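PDB 6DCS: stage III sporulation protein AF from Bacillus subtilis, which is a membrane-associated component of a sporulation-essential channel, here represented by its ring-building-motif domain, which probably helps assemble that channel. Local coordinates for residues 39-44 against 56-61. Sequence-based numbering, arbitrary orientation.
Sequences GRIKLT and KTISVY. With SO4 (sulfate ion), chain D.
Tyr61 is gripped at two points by side chains of strand 39-44. Arg40 brings NE over one face of the Tyr61 ring, toward its rim, with the guanidinium tilted 54° from the ring plane. The cation-pi contact is off-centre, Arg40 CZ lying 4.6 Å from the ring centroid. A bend at chi3 (-57°) turns the Arg40 chain back over the ring. At the far end of the ring, Lys42 NZ donates to Tyr61 OH at 3.0 Å. On the side of the sheet that carries Lys42 and Ser59, Thr44 OG1 and Thr57 OG1 share a hydrogen bond of 2.9 Å. On the opposite side of the sheet, Ile41 CG2 and Leu43 CD1 both rest on Ile58 CG2, at 4.2 and 4.3 Å.

The two strands run antiparallel, which pairs Lys42 with Ser59 and Leu43 with Ile58. Lys42 N to Ser59 O and Ser59 N to Lys42 O are both 2.9 Å. Near Thr44 the ladder is less regular: Lys56 and Thr57 both face it, a classic beta bulge. Thr44 N donates to Thr57 O at 3.2 Å, from above the carbonyl plane, while Thr44 O accepts from Lys56 N. Lys56 NZ reaches away to a sulfate, probably from the crystallisation liquor, which Glu47 N also binds.

These strands form the beta hairpin of the ring-building-motif domain. Ile41 and Leu43 touch helix 11-30, and Ile58 and Val60 pack on helix 81-106. Strand 113-116 continues the sheet beyond strand 55-63, where His116 stacks on Tyr61.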
ATOM      1  N   GLY A  39       3.469   4.233  -4.184  1.00 70.23           N
ATOM      2  CA  GLY A  39       3.674   5.634  -3.858  1.00 72.21           C
ATOM      3  C   GLY A  39       3.970   5.903  -2.388  1.00 67.80           C
ATOM      4  O   GLY A  39       5.123   5.887  -1.960  1.00 72.30           O
ATOM      5  N   ARG A  40       2.959   6.186  -1.591  1.00 64.09           N
ATOM      6  CA  ARG A  40       3.217   6.277  -0.167  1.00 66.72           C
ATOM      7  C   ARG A  40       3.285   4.876   0.434  1.00 64.00           C
ATOM      8  O   ARG A  40       2.594   3.953  -0.004  1.00 61.33           O
ATOM      9  CB  ARG A  40       2.137   7.117   0.533  1.00 64.79           C
ATOM     10  CG  ARG A  40       2.258   8.645   0.348  1.00 66.01           C
ATOM     11  CD  ARG A  40       0.987   9.389   0.833  1.00 64.63           C
ATOM     12  NE  ARG A  40      -0.215   8.906   0.148  1.00 69.17           N
ATOM     13  CZ  ARG A  40      -0.512   9.137  -1.135  1.00 68.58           C
ATOM     14  NH1 ARG A  40       0.282   9.898  -1.883  1.00 61.78           N
ATOM     15  NH2 ARG A  40      -1.625   8.631  -1.671  1.00 63.55           N
ATOM     16  N   ILE A  41       4.143   4.725   1.442  1.00 63.23           N
ATOM     17  CA  ILE A  41       4.187   3.550   2.303  1.00 58.49           C
ATOM     18  C   ILE A  41       4.312   4.055   3.730  1.00 55.43           C
ATOM     19  O   ILE A  41       5.234   4.818   4.026  1.00 56.68           O
ATOM     20  CB  ILE A  41       5.376   2.633   1.949  1.00 57.24           C
ATOM     21  CG1 ILE A  41       5.245   2.093   0.531  1.00 62.69           C
ATOM     22  CG2 ILE A  41       5.466   1.437   2.881  1.00 53.16           C
ATOM     23  CD1 ILE A  41       6.404   1.174   0.091  1.00 59.59           C
ATOM     24  N   LYS A  42       3.395   3.637   4.612  1.00 55.12           N
ATOM     25  CA  LYS A  42       3.349   4.116   6.003  1.00 57.06           C
ATOM     26  C   LYS A  42       3.500   2.927   6.965  1.00 56.77           C
ATOM     27  O   LYS A  42       2.604   2.070   7.047  1.00 58.76           O
ATOM     28  CB  LYS A  42       2.031   4.851   6.304  1.00 58.30           C
ATOM     29  CG  LYS A  42       1.739   6.162   5.535  1.00 58.86           C
ATOM     30  CD  LYS A  42       0.645   7.007   6.235  1.00 67.77           C
ATOM     31  CE  LYS A  42      -0.711   7.040   5.497  1.00 73.72           C
ATOM     32  NZ  LYS A  42      -1.937   6.953   6.390  1.00 77.54           N
ATOM     33  N   LEU A  43       4.583   2.884   7.741  1.00 49.59           N
ATOM     34  CA  LEU A  43       4.686   1.860   8.776  1.00 51.01           C
ATOM     35  C   LEU A  43       4.318   2.408  10.166  1.00 50.29           C
ATOM     36  O   LEU A  43       4.440   3.605  10.457  1.00 49.97           O
ATOM     37  CB  LEU A  43       6.088   1.240   8.802  1.00 53.63           C
ATOM     38  CG  LEU A  43       6.489   0.199   7.721  1.00 50.88           C
ATOM     39  CD1 LEU A  43       6.547   0.803   6.353  1.00 49.63           C
ATOM     40  CD2 LEU A  43       7.860  -0.306   8.019  1.00 51.27           C
ATOM     41  N   THR A  44       3.813   1.518  11.013  1.00 48.99           N
ATOM     42  CA  THR A  44       3.661   1.791  12.432  1.00 51.74           C
ATOM     43  C   THR A  44       4.379   0.702  13.223  1.00 53.43           C
ATOM     44  O   THR A  44       4.518  -0.442  12.770  1.00 51.73           O
ATOM     45  CB  THR A  44       2.177   1.889  12.881  1.00 52.76           C
ATOM     46  OG1 THR A  44       1.629   0.591  13.136  1.00 50.62           O
ATOM     47  CG2 THR A  44       1.302   2.615  11.855  1.00 52.77           C
ATOM     48  N   LYS A  56       3.992  -3.336  13.221  1.00 53.06           N
ATOM     49  CA  LYS A  56       2.590  -3.625  13.482  1.00 53.40           C
ATOM     50  C   LYS A  56       1.701  -3.463  12.247  1.00 51.63           C
ATOM     51  O   LYS A  56       0.741  -4.221  12.090  1.00 53.38           O
ATOM     52  CB  LYS A  56       2.077  -2.735  14.624  1.00 52.90           C
ATOM     53  CG  LYS A  56       2.622  -3.125  16.007  1.00 65.62           C
ATOM     54  CD  LYS A  56       1.573  -3.111  17.118  1.00 77.55           C
ATOM     55  CE  LYS A  56       2.242  -3.496  18.434  1.00 83.55           C
ATOM     56  NZ  LYS A  56       1.420  -3.144  19.651  1.00 87.01           N
ATOM     57  N   THR A  57       1.954  -2.482  11.376  1.00 46.89           N
ATOM     58  CA  THR A  57       1.096  -2.272  10.215  1.00 51.04           C
ATOM     59  C   THR A  57       1.889  -1.625   9.092  1.00 50.29           C
ATOM     60  O   THR A  57       2.973  -1.078   9.297  1.00 48.22           O
ATOM     61  CB  THR A  57      -0.144  -1.375  10.465  1.00 51.44           C
ATOM     62  OG1 THR A  57       0.267  -0.008  10.611  1.00 52.38           O
ATOM     63  CG2 THR A  57      -0.962  -1.812  11.647  1.00 50.99           C
ATOM     64  N   ILE A  58       1.306  -1.713   7.887  1.00 49.45           N
ATOM     65  CA  ILE A  58       1.889  -1.260   6.633  1.00 47.54           C
ATOM     66  C   ILE A  58       0.778  -0.805   5.704  1.00 52.63           C
ATOM     67  O   ILE A  58      -0.007  -1.627   5.210  1.00 52.24           O
ATOM     68  CB  ILE A  58       2.705  -2.367   5.943  1.00 49.81           C
ATOM     69  CG1 ILE A  58       3.632  -3.057   6.932  1.00 48.39           C
ATOM     70  CG2 ILE A  58       3.456  -1.790   4.765  1.00 44.43           C
ATOM     71  CD1 ILE A  58       4.344  -4.234   6.403  1.00 46.52           C
ATOM     72  N   SER A  59       0.711   0.500   5.450  1.00 55.30           N
ATOM     73  CA  SER A  59      -0.225   1.040   4.478  1.00 55.68           C
ATOM     74  C   SER A  59       0.477   1.326   3.151  1.00 53.84           C
ATOM     75  O   SER A  59       1.571   1.903   3.127  1.00 53.23           O
ATOM     76  CB  SER A  59      -0.867   2.299   5.022  1.00 53.26           C
ATOM     77  OG  SER A  59      -1.972   1.922   5.812  1.00 66.24           O
ATOM     78  N   VAL A  60      -0.166   0.934   2.050  1.00 53.11           N
ATOM     79  CA  VAL A  60       0.388   1.128   0.713  1.00 58.12           C
ATOM     80  C   VAL A  60      -0.604   1.850  -0.191  1.00 59.38           C
ATOM     81  O   VAL A  60      -1.759   1.434  -0.320  1.00 61.26           O
ATOM     82  CB  VAL A  60       0.798  -0.196   0.060  1.00 51.95           C
ATOM     83  CG1 VAL A  60       1.615   0.104  -1.175  1.00 54.88           C
ATOM     84  CG2 VAL A  60       1.576  -1.056   1.047  1.00 49.47           C
ATOM     85  N   TYR A  61      -0.135   2.904  -0.845  1.00 59.68           N
ATOM     86  CA  TYR A  61      -0.954   3.723  -1.723  1.00 64.55           C
ATOM     87  C   TYR A  61      -0.438   3.512  -3.136  1.00 66.36           C
ATOM     88  O   TYR A  61       0.723   3.823  -3.422  1.00 61.53           O
ATOM     89  CB  TYR A  61      -0.896   5.198  -1.287  1.00 69.40           C
ATOM     90  CG  TYR A  61      -1.516   5.448   0.099  1.00 66.89           C
ATOM     91  CD1 TYR A  61      -0.812   5.163   1.266  1.00 63.76           C
ATOM     92  CD2 TYR A  61      -2.807   5.941   0.231  1.00 63.13           C
ATOM     93  CE1 TYR A  61      -1.381   5.363   2.527  1.00 63.34           C
ATOM     94  CE2 TYR A  61      -3.373   6.138   1.470  1.00 68.73           C
ATOM     95  CZ  TYR A  61      -2.666   5.854   2.627  1.00 69.59           C
ATOM     96  OH  TYR A  61      -3.269   6.067   3.876  1.00 69.70           O
TER
HETATM   97  S   SO4 D 302       4.286  -2.951  21.935  1.00105.00           S
HETATM   98  O1  SO4 D 302       4.393  -2.794  23.396  1.00 90.42           O
HETATM   99  O2  SO4 D 302       3.866  -1.664  21.358  1.00 84.16           O
HETATM  100  O3  SO4 D 302       3.293  -3.984  21.585  1.00 93.94           O
HETATM  101  O4  SO4 D 302       5.597  -3.350  21.390  1.00 89.97           O